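Local coordinates for protein putative glutathione S-transferase (Sinorhizobium meliloti, PDB 4MDC) that probably catalyses the conjugation of glutathione to electrophilic compounds, working as a homodimer, at residues B[35-40]-B[88-93]; B[72-77]-B[82-87]; B[139-144]-B[236-241]. All blocks are in the same frame, centred on the assembly; numbering follows the deposited sequence. Where two conformers were deposited one is given.

From the N terminus, helix 33-44 comes first, and contact 1 closes a loop when helix 86-96 packs against it. Nested inside that loop is contact 2, the hairpin of strands 74-76 and 82-84, which leads directly into helix 86-96; together they tie the sheet of the thioredoxin-like N-terminal domain to the helices. They touch where Phe37 meets Ala86 and Tyr92 meets Leu83 and Asp77. Contact 3 follows in series, closing a second, mostly helical loop of the C-terminal domain by joining the end of helix 111-145 to the loop after helix 231-235. It lies about 23 Å from contact 1, centre to centre, yet Glu236 connects the two through salt bridges to Arg36 and Arg39.

Contact 1. Residues B[35-40]-B[88-93]; sequences SRFVRL and IISEYL
Phe37 and Ser90 meet where helix 33-44 packs beside helix 86-96, and their approach is slanted: the CB of Ser90 comes obliquely to the Phe37 ring, with CE2 of Phe37 3.7 Å from CB of Ser90. The hydroxyl of Ser90 lies at the ring's edge, in its plane, with OG 4.0 Å from CE2 of Phe37. CG of Phe37 is anti to the backbone N (chi1 166°), a setting that swings the ring toward the neighbouring helix although its CB does not point there. One residue on, Val38 faces Ile89 directly, and these two side chains cross at about a right angle. The CG2 methyl of Ile89 sits by both branches of Val38, 3.8 Å from CG1 of Val38 and 4.1 Å from CG2 of Val38. The backbones come close here, CA of Val38 and CA of Ser90 being the nearest such pair across the two segments at 6.7 Å. With an alanine in place of Phe37, Ser90 would probably lose its aromatic neighbour and a gap would open where the ring also packs on Leu194 and Ala195 of helix 191-205. The two helices lie on the same side of the sheet in the thioredoxin-like N-terminal domain. On its far side, helix 86-96 faces the dimer partner, where Tyr92 meets the ring of Phe112 of the second subunit. Ser90 OG turns back to its own helix and hydrogen-bonds Ala86 O, so its polar end is satisfied inside this buried seam. What passes between the helices is therefore hydrocarbon packing, held by fit and burial, with the one hydroxyl at the interface already engaged along its own helix.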
loop_
_atom_site.group_PDB
_atom_site.type_symbol
_atom_site.label_atom_id
_atom_site.label_comp_id
_atom_site.label_asym_id
_atom_site.label_seq_id
_atom_site.Cartn_x
_atom_site.Cartn_y
_atom_site.Cartn_z
ATOM N N SER B 35 -2.463 -7.636 10.073
ATOM C CA SER B 35 -3.093 -7.702 11.335
ATOM C C SER B 35 -2.082 -8.002 12.442
ATOM O O SER B 35 -2.134 -7.417 13.515
ATOM C CB SER B 35 -4.194 -8.817 11.357
ATOM O OG SER B 35 -5.313 -8.564 10.493
ATOM N N ARG B 36 -1.224 -9.000 12.222
ATOM C CA ARG B 36 -0.218 -9.349 13.186
ATOM C C ARG B 36 0.760 -8.220 13.429
ATOM O O ARG B 36 1.198 -8.028 14.549
ATOM C CB ARG B 36 0.508 -10.640 12.774
ATOM C CG ARG B 36 -0.359 -11.877 12.906
ATOM C CD ARG B 36 0.436 -13.116 12.665
ATOM N NE ARG B 36 -0.338 -14.290 13.129
ATOM C CZ ARG B 36 0.199 -15.405 13.543
ATOM N NH1 ARG B 36 1.496 -15.624 13.543
ATOM N NH2 ARG B 36 -0.620 -16.367 14.020
ATOM N N PHE B 37 1.061 -7.484 12.383
ATOM C CA PHE B 37 1.959 -6.349 12.490
ATOM C C PHE B 37 1.386 -5.299 13.462
ATOM O O PHE B 37 2.116 -4.811 14.337
ATOM C CB PHE B 37 2.130 -5.761 11.101
ATOM C CG PHE B 37 2.748 -4.389 11.043
ATOM C CD1 PHE B 37 4.098 -4.169 11.363
ATOM C CD2 PHE B 37 2.001 -3.329 10.640
ATOM C CE1 PHE B 37 4.665 -2.904 11.239
ATOM C CE2 PHE B 37 2.575 -2.061 10.501
ATOM C CZ PHE B 37 3.914 -1.841 10.810
ATOM N N VAL B 38 0.128 -4.962 13.281
ATOM C CA VAL B 38 -0.543 -4.041 14.189
ATOM C C VAL B 38 -0.624 -4.548 15.612
ATOM O O VAL B 38 -0.351 -3.840 16.553
ATOM C CB VAL B 38 -1.922 -3.653 13.645
ATOM C CG1 VAL B 38 -2.683 -2.817 14.654
ATOM C CG2 VAL B 38 -1.713 -2.818 12.382
ATOM N N ARG B 39 -0.944 -5.825 15.773
ATOM C CA ARG B 39 -0.931 -6.395 17.091
ATOM C C ARG B 39 0.415 -6.246 17.793
ATOM O O ARG B 39 0.472 -6.007 19.012
ATOM C CB ARG B 39 -1.357 -7.866 17.056
ATOM C CG ARG B 39 -2.844 -8.040 16.819
ATOM C CD ARG B 39 -3.164 -9.469 16.414
ATOM N NE ARG B 39 -2.988 -10.405 17.510
ATOM C CZ ARG B 39 -3.096 -11.725 17.373
ATOM N NH1 ARG B 39 -3.278 -12.271 16.163
ATOM N NH2 ARG B 39 -2.951 -12.511 18.449
ATOM N N LEU B 40 1.498 -6.481 17.056
ATOM C CA LEU B 40 2.814 -6.370 17.604
ATOM C C LEU B 40 3.119 -4.967 18.059
ATOM O O LEU B 40 3.714 -4.784 19.152
ATOM C CB LEU B 40 3.880 -6.859 16.619
ATOM C CG LEU B 40 3.936 -8.358 16.324
ATOM C CD1 LEU B 40 4.872 -8.635 15.146
ATOM C CD2 LEU B 40 4.383 -9.132 17.550
ATOM N N ILE B 88 -1.952 3.119 7.740
ATOM C CA ILE B 88 -2.701 4.158 8.420
ATOM C C ILE B 88 -2.683 3.953 9.939
ATOM O O ILE B 88 -2.401 4.893 10.714
ATOM C CB ILE B 88 -4.129 4.284 7.834
ATOM C CG1 ILE B 88 -4.027 4.928 6.449
ATOM C CG2 ILE B 88 -5.030 5.165 8.684
ATOM C CD1 ILE B 88 -5.308 4.986 5.670
ATOM N N ILE B 89 -2.861 2.699 10.360
ATOM C CA ILE B 89 -2.872 2.461 11.756
ATOM C C ILE B 89 -1.517 2.685 12.413
ATOM O O ILE B 89 -1.399 3.307 13.499
ATOM C CB ILE B 89 -3.420 1.035 12.054
ATOM C CG1 ILE B 89 -4.855 0.872 11.593
ATOM C CG2 ILE B 89 -3.300 0.763 13.540
ATOM C CD1 ILE B 89 -5.260 -0.597 11.504
ATOM N N SER B 90 -0.455 2.153 11.789
ATOM C CA SER B 90 0.881 2.296 12.358
ATOM C C SER B 90 1.339 3.782 12.458
ATOM O O SER B 90 2.019 4.158 13.419
ATOM C CB SER B 90 1.894 1.409 11.583
ATOM O OG SER B 90 2.088 1.863 10.255
ATOM N N GLU B 91 0.945 4.591 11.492
ATOM C CA GLU B 91 1.293 6.032 11.508
ATOM C C GLU B 91 0.532 6.709 12.649
ATOM O O GLU B 91 1.091 7.496 13.393
ATOM C CB GLU B 91 0.981 6.714 10.151
ATOM C CG GLU B 91 1.820 6.156 8.979
ATOM C CD GLU B 91 3.322 6.398 9.095
ATOM O OE1 GLU B 91 3.739 7.372 9.806
ATOM O OE2 GLU B 91 4.090 5.665 8.415
ATOM N N TYR B 92 -0.744 6.378 12.745
ATOM C CA TYR B 92 -1.618 6.894 13.813
ATOM C C TYR B 92 -1.069 6.563 15.204
ATOM O O TYR B 92 -0.996 7.454 16.067
ATOM C CB TYR B 92 -3.050 6.357 13.675
ATOM C CG TYR B 92 -3.991 6.755 14.791
ATOM C CD1 TYR B 92 -4.597 8.003 14.818
ATOM C CD2 TYR B 92 -4.230 5.879 15.863
ATOM C CE1 TYR B 92 -5.442 8.378 15.837
ATOM C CE2 TYR B 92 -5.065 6.253 16.898
ATOM C CZ TYR B 92 -5.674 7.503 16.898
ATOM O OH TYR B 92 -6.533 7.911 17.881
ATOM N N LEU B 93 -0.663 5.302 15.389
ATOM C CA LEU B 93 -0.046 4.891 16.638
ATOM C C LEU B 93 1.272 5.595 16.938
ATOM O O LEU B 93 1.534 5.915 18.106
ATOM C CB LEU B 93 0.128 3.372 16.733
ATOM C CG LEU B 93 -1.191 2.609 16.770
ATOM C CD1 LEU B 93 -0.958 1.120 16.680
ATOM C CD2 LEU B 93 -2.028 2.938 17.983
#

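Contact 2. Residues B[72-77]-B[82-87]; sequences LPVYVD and ALCGAT
The Tyr75 ring meets Leu83 at its edge, near the ring plane, where CD2 of Tyr75 lies 4.0 Å from CD1 of Leu83. The two side chains run side by side, pointing the same way from the sheet, and both touch Ile89 of helix 86-96. Pro73, which follows a cis peptide bond, packs on Ser35 and Val38 of helix 33-44. From the opposite face of the sheet, Val74 straddles the sulfur of Cys84: with CG1 of Val74 anti to its backbone N (chi1 177°), both methyls come near, CG2 of Val74 at 3.8 Å from SG of Cys84. That same CG1 reaches CB of Ala82, and Phe63 and Leu66 of helix 61-66 close over Val74. The strands form an antiparallel hairpin, their directions 156° apart. Tyr75 and Leu83 are the hydrogen-bonded pair: N of Tyr75 is 2.8 Å from O of Leu83, and N of Leu83 is 3.0 Å from O of Tyr75. A third bond, from N of Gly85 to O of Pro73 at 2.9 Å, is nearly linear and continues the pairing beyond the strands. Gly85 then takes the N-cap position of helix 86-96 at a positive phi (92°), where a CB would collide with the carbonyl oxygen of Cys84. Past it, a water bridges the two segments, accepting from N of Ala86 at 2.9 Å and donating to O of Leu72. A cis proline ahead of this hairpin is a hallmark of the glutathione transferase N-terminal domain, where the residue preceding it commonly meets glutathione through its backbone. Chemically, backbone bonds fix the strand register, while apolar side chains on the two faces join the hairpin edge to helices on both sides.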
loop_
_atom_site.group_PDB
_atom_site.type_symbol
_atom_site.label_atom_id
_atom_site.label_comp_id
_atom_site.label_asym_id
_atom_site.label_seq_id
_atom_site.Cartn_x
_atom_site.Cartn_y
_atom_site.Cartn_z
ATOM N N LEU B 72 -7.994 -5.777 6.033
ATOM C CA LEU B 72 -7.662 -5.946 7.444
ATOM C C LEU B 72 -6.242 -5.431 7.768
ATOM O O LEU B 72 -5.367 -5.452 6.929
ATOM C CB LEU B 72 -7.772 -7.432 7.838
ATOM C CG LEU B 72 -9.169 -8.025 7.778
ATOM C CD1 LEU B 72 -9.049 -9.532 7.947
ATOM C CD2 LEU B 72 -10.066 -7.439 8.844
ATOM N N PRO B 73 -5.989 -5.035 9.000
ATOM C CA PRO B 73 -6.935 -4.968 10.057
ATOM C C PRO B 73 -7.681 -3.630 10.042
ATOM O O PRO B 73 -7.366 -2.768 9.238
ATOM C CB PRO B 73 -6.065 -5.039 11.277
ATOM C CG PRO B 73 -4.826 -4.359 10.908
ATOM C CD PRO B 73 -4.642 -4.641 9.468
ATOM N N VAL B 74 -8.657 -3.502 10.929
ATOM C CA VAL B 74 -9.334 -2.226 11.125
ATOM C C VAL B 74 -9.271 -1.921 12.618
ATOM O O VAL B 74 -9.681 -2.755 13.429
ATOM C CB VAL B 74 -10.796 -2.272 10.678
ATOM C CG1 VAL B 74 -11.492 -0.959 10.960
ATOM C CG2 VAL B 74 -10.868 -2.618 9.197
ATOM N N TYR B 75 -8.828 -0.704 12.962
ATOM C CA TYR B 75 -8.663 -0.319 14.363
ATOM C C TYR B 75 -9.703 0.730 14.686
ATOM O O TYR B 75 -9.827 1.707 13.979
ATOM C CB TYR B 75 -7.279 0.253 14.575
ATOM C CG TYR B 75 -6.871 0.666 15.942
ATOM C CD1 TYR B 75 -6.517 -0.251 16.920
ATOM C CD2 TYR B 75 -6.811 1.995 16.285
ATOM C CE1 TYR B 75 -6.120 0.160 18.186
ATOM C CE2 TYR B 75 -6.410 2.391 17.541
ATOM C CZ TYR B 75 -6.046 1.487 18.465
ATOM O OH TYR B 75 -5.657 1.917 19.729
ATOM N N VAL B 76 -10.471 0.499 15.737
ATOM C CA VAL B 76 -11.482 1.452 16.127
ATOM C C VAL B 76 -11.289 1.757 17.577
ATOM O O VAL B 76 -11.625 0.947 18.459
ATOM C CB VAL B 76 -12.915 0.952 15.919
ATOM C CG1 VAL B 76 -13.898 2.095 16.184
ATOM C CG2 VAL B 76 -13.108 0.432 14.513
ATOM N N ASP B 77 -10.749 2.921 17.864
ATOM C CA ASP B 77 -10.620 3.352 19.230
ATOM C C ASP B 77 -11.870 4.081 19.650
ATOM O O ASP B 77 -12.870 4.138 18.909
ATOM C CB ASP B 77 -9.283 4.016 19.579
ATOM C CG ASP B 77 -9.097 5.388 18.971
ATOM O OD1 ASP B 77 -10.080 6.017 18.618
ATOM O OD2 ASP B 77 -7.945 5.839 18.905
ATOM N N ALA B 82 -12.955 4.619 12.243
ATOM C CA ALA B 82 -12.269 3.425 11.758
ATOM C C ALA B 82 -11.019 3.747 10.959
ATOM O O ALA B 82 -11.057 4.506 10.015
ATOM C CB ALA B 82 -13.201 2.569 10.933
ATOM N N LEU B 83 -9.921 3.169 11.391
ATOM C CA LEU B 83 -8.620 3.327 10.768
ATOM C C LEU B 83 -8.317 1.996 10.096
ATOM O O LEU B 83 -8.239 0.946 10.748
ATOM C CB LEU B 83 -7.572 3.674 11.810
ATOM C CG LEU B 83 -7.804 4.937 12.634
ATOM C CD1 LEU B 83 -6.721 5.086 13.670
ATOM C CD2 LEU B 83 -7.855 6.151 11.739
ATOM N N CYS B 84 -8.161 2.027 8.795
ATOM C CA CYS B 84 -8.045 0.792 8.019
ATOM C C CYS B 84 -6.678 0.566 7.408
ATOM O O CYS B 84 -6.147 1.453 6.726
ATOM C CB CYS B 84 -9.057 0.816 6.904
ATOM S SG CYS B 84 -10.748 0.830 7.589
ATOM N N GLY B 85 -6.139 -0.628 7.638
ATOM C CA GLY B 85 -4.903 -1.059 7.058
ATOM C C GLY B 85 -3.675 -0.767 7.933
ATOM O O GLY B 85 -3.649 0.154 8.751
ATOM N N ALA B 86 -2.616 -1.483 7.649
ATOM C CA ALA B 86 -1.436 -1.423 8.473
ATOM C C ALA B 86 -0.719 -0.064 8.432
ATOM O O ALA B 86 -0.214 0.386 9.446
ATOM C CB ALA B 86 -0.504 -2.515 8.074
ATOM N N THR B 87 -0.696 0.537 7.280
ATOM C CA THR B 87 0.047 1.824 7.132
ATOM C C THR B 87 -0.662 2.910 7.979
ATOM O O THR B 87 -0.022 3.541 8.825
ATOM C CB THR B 87 0.180 2.209 5.660
ATOM O OG1 THR B 87 1.044 1.316 5.000
ATOM C CG2 THR B 87 0.803 3.617 5.527
HETATM O O HOH W 1 -3.111 -3.532 5.642
#

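Contact 3. Residues B[139-144]-B[236-241]; sequences ERIFKL and ERVRGV
Beside the Ile141 and Val241 contact, Glu139 OE1 is gripped twice. NZ of Lys143, one turn further along the helix, forms a salt bridge to it, with NZ of Lys143 2.8 Å from OE1 of Glu139 on the syn lone pair, and the backbone N of Asp156 is its second donor. Both bonds lie on the side of the helix turned from the 236-241 loop, and the Asp156 bond ties it to the residues just before helix 157-165. Toward the loop the contact is purely hydrocarbon. CD1 of Ile141 reaches out to Val241, coming 3.5 Å from CG2 of Val241 and 4.0 Å from CG1 of Val241, so the methyl is seated against both branches. The two side chains cross at about a right angle, and a bent chain in Ile141 (chi2 -66°) carries CD1 there although its CB does not point across. The other branch makes a looser touch, CG2 of Ile141 being 4.4 Å from CG1 of Val238. Val238 and Val241 are brought to the same helix by a type II beta turn that runs from one to the other, closed by N of Val241 at 3.1 Å from O of Val238. Gly240, at the third position, has the positive phi (75°) that this turn needs. The helix widens into a pi-type turn at 139-142, in the all-helical C-terminal domain of the glutathione transferase fold. Tyr205 OH bonds both Val238 N and Val241 O, fixing the turn to helix 191-205. Where the loop begins, NH1 of Arg237 is 2.8 Å from O of Glu236, with the oxygen in the guanidinium plane but the donor well above the carbonyl plane. Glu236 itself reaches back to the N-terminal domain, its carboxylate salt-bridged to Arg36 and Arg39.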
loop_
_atom_site.group_PDB
_atom_site.type_symbol
_atom_site.label_atom_id
_atom_site.label_comp_id
_atom_site.label_asym_id
_atom_site.label_seq_id
_atom_site.Cartn_x
_atom_site.Cartn_y
_atom_site.Cartn_z
ATOM N N GLU B 139 -5.590 -20.108 -0.691
ATOM C CA GLU B 139 -5.692 -21.485 -1.137
ATOM C C GLU B 139 -5.672 -22.501 0.017
ATOM O O GLU B 139 -6.463 -23.444 0.017
ATOM C CB GLU B 139 -4.584 -21.835 -2.103
ATOM C CG GLU B 139 -4.669 -21.106 -3.433
ATOM C CD GLU B 139 -6.050 -21.177 -4.080
ATOM O OE1 GLU B 139 -6.652 -22.278 -4.125
ATOM O OE2 GLU B 139 -6.570 -20.126 -4.493
ATOM N N ARG B 140 -4.811 -22.270 1.007
ATOM C CA ARG B 140 -4.662 -23.203 2.139
ATOM C C ARG B 140 -5.595 -23.016 3.309
ATOM O O ARG B 140 -5.870 -23.955 4.038
ATOM C CB ARG B 140 -3.224 -23.166 2.625
ATOM C CG ARG B 140 -2.337 -23.641 1.511
ATOM C CD ARG B 140 -1.039 -24.248 1.977
ATOM N NE ARG B 140 -1.282 -25.283 2.988
ATOM C CZ ARG B 140 -0.455 -25.590 3.989
ATOM N NH1 ARG B 140 0.728 -25.030 4.087
ATOM N NH2 ARG B 140 -0.810 -26.497 4.885
ATOM N N ILE B 141 -6.036 -21.810 3.558
ATOM C CA ILE B 141 -6.862 -21.525 4.739
ATOM C C ILE B 141 -8.309 -21.342 4.171
ATOM O O ILE B 141 -9.253 -22.163 4.369
ATOM C CB ILE B 141 -6.296 -20.288 5.538
ATOM C CG1 ILE B 141 -4.842 -20.521 6.064
ATOM C CG2 ILE B 141 -7.193 -19.877 6.707
ATOM C CD1 ILE B 141 -4.723 -21.598 7.093
ATOM N N PHE B 142 -8.463 -20.271 3.413
ATOM C CA PHE B 142 -9.799 -19.729 3.175
ATOM C C PHE B 142 -10.682 -20.596 2.275
ATOM O O PHE B 142 -11.893 -20.725 2.528
ATOM C CB PHE B 142 -9.735 -18.301 2.654
ATOM C CG PHE B 142 -9.051 -17.317 3.564
ATOM C CD1 PHE B 142 -8.914 -17.535 4.929
ATOM C CD2 PHE B 142 -8.591 -16.116 3.039
ATOM C CE1 PHE B 142 -8.271 -16.592 5.722
ATOM C CE2 PHE B 142 -7.967 -15.166 3.827
ATOM C CZ PHE B 142 -7.799 -15.411 5.182
ATOM N N LYS B 143 -10.099 -21.201 1.247
ATOM C CA LYS B 143 -10.848 -22.095 0.336
ATOM C C LYS B 143 -11.367 -23.395 0.976
ATOM O O LYS B 143 -12.220 -24.098 0.387
ATOM C CB LYS B 143 -9.971 -22.487 -0.858
ATOM C CG LYS B 143 -9.906 -21.480 -2.018
ATOM C CD LYS B 143 -10.643 -22.001 -3.229
ATOM C CE LYS B 143 -10.220 -21.291 -4.510
ATOM N NZ LYS B 143 -9.253 -22.148 -5.237
ATOM N N LEU B 144 -10.835 -23.731 2.150
ATOM C CA LEU B 144 -11.352 -24.854 2.950
ATOM C C LEU B 144 -12.555 -24.412 3.754
ATOM O O LEU B 144 -13.564 -25.105 3.826
ATOM C CB LEU B 144 -10.299 -25.369 3.942
ATOM C CG LEU B 144 -9.289 -26.436 3.507
ATOM C CD1 LEU B 144 -8.515 -26.884 4.742
ATOM C CD2 LEU B 144 -9.958 -27.623 2.822
ATOM N N GLU B 236 -1.481 -18.514 19.554
ATOM C CA GLU B 236 -2.660 -18.420 18.700
ATOM C C GLU B 236 -2.821 -19.670 17.839
ATOM O O GLU B 236 -1.842 -20.209 17.335
ATOM C CB GLU B 236 -2.433 -17.271 17.700
ATOM C CG GLU B 236 -3.653 -16.878 16.982
ATOM C CD GLU B 236 -3.585 -15.457 16.555
ATOM O OE1 GLU B 236 -2.825 -15.152 15.592
ATOM O OE2 GLU B 236 -4.320 -14.711 17.216
ATOM N N ARG B 237 -4.064 -20.082 17.617
ATOM C CA ARG B 237 -4.319 -21.132 16.677
ATOM C C ARG B 237 -5.417 -20.709 15.717
ATOM O O ARG B 237 -6.357 -20.000 16.091
ATOM C CB ARG B 237 -4.699 -22.433 17.424
ATOM C CG ARG B 237 -3.569 -23.062 18.270
ATOM C CD ARG B 237 -2.404 -23.559 17.421
ATOM N NE ARG B 237 -1.309 -24.111 18.223
ATOM C CZ ARG B 237 -0.289 -23.413 18.734
ATOM N NH1 ARG B 237 -0.144 -22.094 18.511
ATOM N NH2 ARG B 237 0.636 -24.056 19.462
ATOM N N VAL B 238 -5.313 -21.184 14.498
ATOM C CA VAL B 238 -6.280 -20.915 13.467
ATOM C C VAL B 238 -7.260 -22.059 13.408
ATOM O O VAL B 238 -6.829 -23.233 13.354
ATOM C CB VAL B 238 -5.562 -20.782 12.115
ATOM C CG1 VAL B 238 -6.548 -20.559 10.989
ATOM C CG2 VAL B 238 -4.564 -19.642 12.198
ATOM N N ARG B 239 -8.559 -21.741 13.381
ATOM C CA ARG B 239 -9.600 -22.760 13.353
ATOM C C ARG B 239 -9.384 -23.717 12.182
ATOM O O ARG B 239 -9.276 -23.301 11.058
ATOM C CB ARG B 239 -10.996 -22.078 13.328
ATOM C CG ARG B 239 -12.177 -23.028 13.410
ATOM C CD ARG B 239 -13.409 -22.332 14.045
ATOM N NE ARG B 239 -14.669 -23.027 13.816
ATOM C CZ ARG B 239 -14.958 -24.199 14.363
ATOM N NH1 ARG B 239 -14.059 -24.804 15.124
ATOM N NH2 ARG B 239 -16.124 -24.771 14.125
ATOM N N GLY B 240 -9.319 -25.027 12.475
ATOM C CA GLY B 240 -9.189 -26.069 11.441
ATOM C C GLY B 240 -7.819 -26.234 10.769
ATOM O O GLY B 240 -7.694 -26.931 9.773
ATOM N N VAL B 241 -6.787 -25.590 11.299
ATOM C CA VAL B 241 -5.430 -25.756 10.763
ATOM C C VAL B 241 -4.443 -25.851 11.887
ATOM O O VAL B 241 -4.232 -24.880 12.625
ATOM C CB VAL B 241 -5.015 -24.571 9.834
ATOM C CG1 VAL B 241 -3.692 -24.852 9.120
ATOM C CG2 VAL B 241 -6.128 -24.318 8.831
#